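Local coordinates for probable chemoreceptor (Methyl-accepting chemotaxis) transmembrane protein (Rhizobium meliloti, PDB 6D8V), which probably acts as a chemotaxis receptor, sensing quaternary ammonium compounds such as the 1,1-dimethyl-prolinium bound here through its sensory domain, at residues A[65-70]-A[170-175]; A[110-115]-A[144-149]. One frame throughout, in Å; residues are numbered along the deposited sequence.

In the fold
Both contacts belong to the first PDC sensor domain and reach the same curled antiparallel sheet; contact 2 is nested in the chain loop that contact 1 closes, their centres about 12 Å apart. Together they border the 1,1-dimethyl-prolinium (PBE) pocket. From contact 1, Asp171 OD2 lies 3.0 Å from PBE CF, a methyl carbon, consistent with a carboxylate balancing the quaternary nitrogen. Contact 2 supplies the backbone of Gly144 to the ligand carboxylate, at the other end of the molecule. The two contacts also touch directly: Phe69 CE2 lies 3.8 Å from Thr145 CG2 and 3.7 Å from Thr149 OG1, joining the 65-70 loop to the 144-149 loop.

Contact 1: residues A[65-70]-A[170-175]; sequences HGFAFG and VDISLA
Phe69 and Gly70 grip Asp171 through the backbone, and the close-packed half of the contact gathers there. Phe69 N donates to Asp171 O at 2.7 Å, arriving well above the carbonyl plane (37° out of it). Asp171 N in turn donates to Gly70 O at 2.9 Å, tilted from that carbonyl plane and less straight at the hydrogen (139°). Two CA-H...O contacts flank these bonds, from Ala68 CA to Asp171 O and from Val170 CA to Gly70 O. Beside them the Ala68 methyl meets Val170 CG1 at 3.4 Å, a branch turned beside its own carbonyl carbon. The loop leads from helix 60-64 into strand 70-75, the antiparallel neighbour of strand 163-173 in the curled sheet of this PDC (Cache-type) sensor domain. The Asp171 carboxylate belongs to the ligand pocket instead: OD1 accepts hydrogen bonds from Ser153 OG and Trp72 NE1, which hold the group in place beside the bound 1,1-dimethyl-prolinium. Further along, the Phe69 ring, with CG anti to the backbone N (chi1 -174°), sets CD1 obliquely 3.7 Å from Ser173 CB. Ser173 OG serves elsewhere, capping the N terminus of helix 174-183 at Ala176 N. Toward the start of the loop the join thins out. Phe67 reaches back only with the outer part of its ring, CZ lying 3.6 Å from Ile172 CG2 and CE2 3.7 Å from Ile172 CD1. Arg180 makes a cation-pi contact with the same ring, and Ser25 of helix 2-45 touches it. Beyond, the type I turn from His65 to Ala68, closed by Ala68 N donating to His65 O, carries Gly66 out to the surface.

Contact 2: residues A[110-115]-A[144-149]; sequences NIQLST and GTDVPT. With PBE (1,1-dimethyl-prolinium), chain C.
The Gln112 amide meets Asp146 with its outer end: NE2 lies 3.1 Å and OE1 3.4 Å from Asp146 CB, which sits beyond both atoms and off to one side of the amide plane. Ser114 OG lies off the other side, where it accepts a distinctly bent hydrogen bond from Gln112 NE2 (3.2 Å) that restrains the rotation of the amide. The Asp146 carboxylate is turned 37° against the amide, and the two side chains cross at about a right angle. In the PDC sensor fold this joins strand 111-115, paired antiparallel with strand 101-105, to the loop between strands 140-142 and 149-160, part of which lines the ligand pocket. Gln112 CG sits between its own backbone N and carbonyl carbon (chi1 57°); from there the extended chain carries the amide across to the loop. Asp146 engages Gln112 with its methylene, and its OD2 forms a salt bridge with Arg107 NE, in the turn that joins strands 101-105 and 111-115. With an alanine at Gln112, a gap would probably open against Asp146 CB and Ser114 OG would lose its amide donor. Two residues along the strand, Ser114 faces the same loop: both CB and OG lie 3.0 Å from Gly144 O, and OG also has a weak hydrogen bond with Ser104 OG. Inside the loop, Thr145 OG1 donates to Val147 O at 2.8 Å, from above the carbonyl plane, and so ties the bend across Asp146. Gly144 has the strand on its carbonyl side and the ligand on its amide side. Glu143 N also donates to the ligand; Gly144 N gives a nearly straight bond (159°) to OXT of 1,1-dimethyl-prolinium at 2.7 Å.

Contact 1: residues A[65-70]-A[170-175]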
loop_
_atom_site.group_PDB
_atom_site.type_symbol
_atom_site.label_atom_id
_atom_site.label_comp_id
_atom_site.label_asym_id
_atom_site.label_seq_id
_atom_site.Cartn_x
_atom_site.Cartn_y
_atom_site.Cartn_z
ATOM N N HIS A 65 11.660 0.242 9.509
ATOM C CA HIS A 65 11.015 -0.691 8.586
ATOM C C HIS A 65 11.445 -0.349 7.160
ATOM O O HIS A 65 10.979 0.635 6.577
ATOM C CB HIS A 65 9.506 -0.638 8.754
ATOM C CG HIS A 65 9.075 -0.724 10.182
ATOM N ND1 HIS A 65 8.960 -1.922 10.853
ATOM C CD2 HIS A 65 8.785 0.244 11.084
ATOM C CE1 HIS A 65 8.595 -1.689 12.101
ATOM N NE2 HIS A 65 8.480 -0.384 12.265
ATOM N N GLY A 66 12.348 -1.162 6.610
ATOM C CA GLY A 66 12.846 -0.925 5.269
ATOM C C GLY A 66 11.792 -1.062 4.194
ATOM O O GLY A 66 11.951 -0.497 3.105
ATOM N N PHE A 67 10.714 -1.794 4.472
ATOM C CA PHE A 67 9.676 -2.012 3.474
ATOM C C PHE A 67 8.721 -0.834 3.343
ATOM O O PHE A 67 7.872 -0.845 2.445
ATOM C CB PHE A 67 8.905 -3.288 3.808
ATOM C CG PHE A 67 8.016 -3.769 2.706
ATOM C CD1 PHE A 67 8.536 -4.047 1.444
ATOM C CD2 PHE A 67 6.660 -3.961 2.933
ATOM C CE1 PHE A 67 7.715 -4.495 0.416
ATOM C CE2 PHE A 67 5.831 -4.414 1.925
ATOM C CZ PHE A 67 6.362 -4.682 0.656
ATOM N N ALA A 68 8.848 0.181 4.193
ATOM C CA ALA A 68 8.043 1.390 4.083
ATOM C C ALA A 68 8.764 2.421 3.218
ATOM O O ALA A 68 9.926 2.753 3.479
ATOM C CB ALA A 68 7.754 1.961 5.470
ATOM N N PHE A 69 8.076 2.921 2.185
ATOM C CA PHE A 69 8.662 3.939 1.319
ATOM C C PHE A 69 8.619 5.315 1.962
ATOM O O PHE A 69 9.498 6.146 1.707
ATOM C CB PHE A 69 7.935 3.980 -0.027
ATOM C CG PHE A 69 8.562 4.912 -1.042
ATOM C CD1 PHE A 69 9.596 4.474 -1.855
ATOM C CD2 PHE A 69 8.097 6.216 -1.208
ATOM C CE1 PHE A 69 10.166 5.317 -2.794
ATOM C CE2 PHE A 69 8.667 7.065 -2.146
ATOM C CZ PHE A 69 9.700 6.614 -2.937
ATOM N N GLY A 70 7.608 5.571 2.784
ATOM C CA GLY A 70 7.420 6.886 3.366
ATOM C C GLY A 70 6.464 6.844 4.527
ATOM O O GLY A 70 5.647 5.922 4.662
ATOM N N VAL A 170 1.537 5.078 6.262
ATOM C CA VAL A 170 2.808 4.563 5.770
ATOM C C VAL A 170 2.615 4.145 4.316
ATOM O O VAL A 170 1.499 3.815 3.896
ATOM C CB VAL A 170 3.264 3.377 6.655
ATOM C CG1 VAL A 170 4.431 2.629 6.042
ATOM C CG2 VAL A 170 3.609 3.879 8.037
ATOM N N ASP A 171 3.699 4.151 3.535
ATOM C CA ASP A 171 3.589 3.881 2.099
ATOM C C ASP A 171 4.378 2.649 1.691
ATOM O O ASP A 171 5.451 2.376 2.232
ATOM C CB ASP A 171 4.060 5.070 1.241
ATOM C CG ASP A 171 3.296 6.330 1.540
ATOM O OD1 ASP A 171 2.129 6.236 2.000
ATOM O OD2 ASP A 171 3.865 7.417 1.324
ATOM N N ILE A 172 3.832 1.913 0.728
ATOM C CA ILE A 172 4.505 0.798 0.078
ATOM C C ILE A 172 4.574 1.134 -1.401
ATOM O O ILE A 172 3.535 1.230 -2.069
ATOM C CB ILE A 172 3.769 -0.533 0.294
ATOM C CG1 ILE A 172 3.540 -0.794 1.787
ATOM C CG2 ILE A 172 4.554 -1.669 -0.330
ATOM C CD1 ILE A 172 2.870 -2.128 2.080
ATOM N N SER A 173 5.786 1.340 -1.904
ATOM C CA SER A 173 5.954 1.636 -3.314
ATOM C C SER A 173 5.615 0.407 -4.142
ATOM O O SER A 173 5.894 -0.730 -3.745
ATOM C CB SER A 173 7.382 2.088 -3.599
ATOM O OG SER A 173 8.264 0.987 -3.682
ATOM N N LEU A 174 4.990 0.632 -5.297
ATOM C CA LEU A 174 4.672 -0.494 -6.158
ATOM C C LEU A 174 5.927 -1.227 -6.608
ATOM O O LEU A 174 5.852 -2.408 -6.973
ATOM C CB LEU A 174 3.856 -0.020 -7.356
ATOM C CG LEU A 174 2.333 -0.161 -7.286
ATOM C CD1 LEU A 174 1.818 0.113 -5.902
ATOM C CD2 LEU A 174 1.678 0.789 -8.286
ATOM N N ALA A 175 7.082 -0.557 -6.572
ATOM C CA ALA A 175 8.355 -1.203 -6.870
ATOM C C ALA A 175 8.782 -2.147 -5.755
ATOM O O ALA A 175 9.214 -3.274 -6.022
ATOM C CB ALA A 175 9.426 -0.147 -7.101
#

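Contact 2: residues A[110-115]-A[144-149]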
loop_
_atom_site.group_PDB
_atom_site.type_symbol
_atom_site.label_atom_id
_atom_site.label_comp_id
_atom_site.label_asym_id
_atom_site.label_seq_id
_atom_site.Cartn_x
_atom_site.Cartn_y
_atom_site.Cartn_z
ATOM N N ASN A 110 17.806 7.873 -0.145
ATOM C CA ASN A 110 17.965 8.620 1.094
ATOM C C ASN A 110 16.619 9.218 1.494
ATOM O O ASN A 110 15.653 9.190 0.728
ATOM C CB ASN A 110 19.040 9.710 0.953
ATOM C CG ASN A 110 20.451 9.174 1.164
ATOM O OD1 ASN A 110 21.121 8.755 0.219
ATOM N ND2 ASN A 110 20.904 9.181 2.412
ATOM N N ILE A 111 16.545 9.748 2.713
ATOM C CA ILE A 111 15.289 10.216 3.292
ATOM C C ILE A 111 15.233 11.731 3.216
ATOM O O ILE A 111 16.206 12.416 3.557
ATOM C CB ILE A 111 15.119 9.746 4.745
ATOM C CG1 ILE A 111 15.421 8.247 4.859
ATOM C CG2 ILE A 111 13.709 10.053 5.234
ATOM C CD1 ILE A 111 16.827 7.945 5.387
ATOM N N GLN A 112 14.089 12.254 2.790
ATOM C CA GLN A 112 13.894 13.688 2.655
ATOM C C GLN A 112 12.557 14.075 3.260
ATOM O O GLN A 112 11.633 13.258 3.343
ATOM C CB GLN A 112 13.928 14.128 1.194
ATOM C CG GLN A 112 12.892 13.399 0.364
ATOM C CD GLN A 112 12.815 13.900 -1.053
ATOM O OE1 GLN A 112 13.831 14.222 -1.668
ATOM N NE2 GLN A 112 11.603 13.974 -1.584
ATOM N N LEU A 113 12.459 15.337 3.660
ATOM C CA LEU A 113 11.248 15.882 4.251
ATOM C C LEU A 113 10.459 16.606 3.167
ATOM O O LEU A 113 10.879 17.667 2.695
ATOM C CB LEU A 113 11.589 16.833 5.395
ATOM C CG LEU A 113 10.613 16.922 6.569
ATOM C CD1 LEU A 113 11.079 18.000 7.540
ATOM C CD2 LEU A 113 9.188 17.186 6.105
ATOM N N SER A 114 9.321 16.047 2.783
ATOM C CA SER A 114 8.494 16.629 1.741
ATOM C C SER A 114 7.273 17.308 2.364
ATOM O O SER A 114 7.210 17.543 3.573
ATOM C CB SER A 114 8.101 15.548 0.731
ATOM O OG SER A 114 9.223 14.749 0.391
ATOM N N THR A 115 6.301 17.644 1.522
ATOM C CA THR A 115 5.020 18.161 1.979
ATOM C C THR A 115 4.024 17.971 0.848
ATOM O O THR A 115 4.403 17.954 -0.326
ATOM C CB THR A 115 5.095 19.635 2.392
ATOM O OG1 THR A 115 6.052 19.789 3.448
ATOM C CG2 THR A 115 3.739 20.113 2.883
ATOM N N GLY A 144 3.845 14.143 -3.057
ATOM C CA GLY A 144 4.941 14.757 -2.330
ATOM C C GLY A 144 6.276 14.058 -2.477
ATOM O O GLY A 144 7.269 14.539 -1.921
ATOM N N THR A 145 6.324 12.942 -3.195
ATOM C CA THR A 145 7.576 12.216 -3.350
ATOM C C THR A 145 8.546 13.016 -4.215
ATOM O O THR A 145 8.147 13.782 -5.096
ATOM C CB THR A 145 7.321 10.839 -3.967
ATOM O OG1 THR A 145 6.652 10.989 -5.227
ATOM C CG2 THR A 145 6.451 10.008 -3.044
ATOM N N ASP A 146 9.837 12.847 -3.936
ATOM C CA ASP A 146 10.884 13.457 -4.745
ATOM C C ASP A 146 10.583 13.230 -6.214
ATOM O O ASP A 146 10.262 14.163 -6.959
ATOM C CB ASP A 146 12.252 12.871 -4.388
ATOM C CG ASP A 146 13.362 13.401 -5.272
ATOM O OD1 ASP A 146 13.122 14.381 -6.010
ATOM O OD2 ASP A 146 14.473 12.839 -5.224
ATOM N N VAL A 147 10.669 11.975 -6.627
ATOM C CA VAL A 147 10.341 11.594 -7.992
ATOM C C VAL A 147 8.973 10.926 -7.975
ATOM O O VAL A 147 8.661 10.169 -7.044
ATOM C CB VAL A 147 11.429 10.685 -8.579
ATOM C CG1 VAL A 147 10.848 9.762 -9.618
ATOM C CG2 VAL A 147 12.542 11.536 -9.160
ATOM N N PRO A 148 8.124 11.204 -8.961
ATOM C CA PRO A 148 6.818 10.540 -9.031
ATOM C C PRO A 148 6.955 9.034 -8.863
ATOM O O PRO A 148 7.767 8.384 -9.530
ATOM C CB PRO A 148 6.312 10.914 -10.428
ATOM C CG PRO A 148 7.002 12.196 -10.750
ATOM C CD PRO A 148 8.336 12.155 -10.065
ATOM N N THR A 149 6.158 8.476 -7.958
ATOM C CA THR A 149 6.240 7.053 -7.669
ATOM C C THR A 149 4.855 6.530 -7.318
ATOM O O THR A 149 4.106 7.170 -6.578
ATOM C CB THR A 149 7.230 6.766 -6.527
ATOM O OG1 THR A 149 6.978 7.659 -5.440
ATOM C CG2 THR A 149 8.670 6.946 -6.994
HETATM N N PBE C . 1.491 10.913 0.577
HETATM C CD PBE C . 0.606 10.441 1.414
HETATM C CA PBE C . 0.632 11.177 -0.649
HETATM C CB PBE C . -0.647 11.847 -0.004
HETATM C CG PBE C . -0.756 11.308 1.133
HETATM C CE PBE C . 2.089 12.150 1.123
HETATM C CF PBE C . 2.525 9.901 0.289
HETATM C C PBE C . 1.210 12.012 -1.678
HETATM O O PBE C . 0.454 12.538 -2.540
HETATM O OXT PBE C . 2.454 12.200 -1.745
#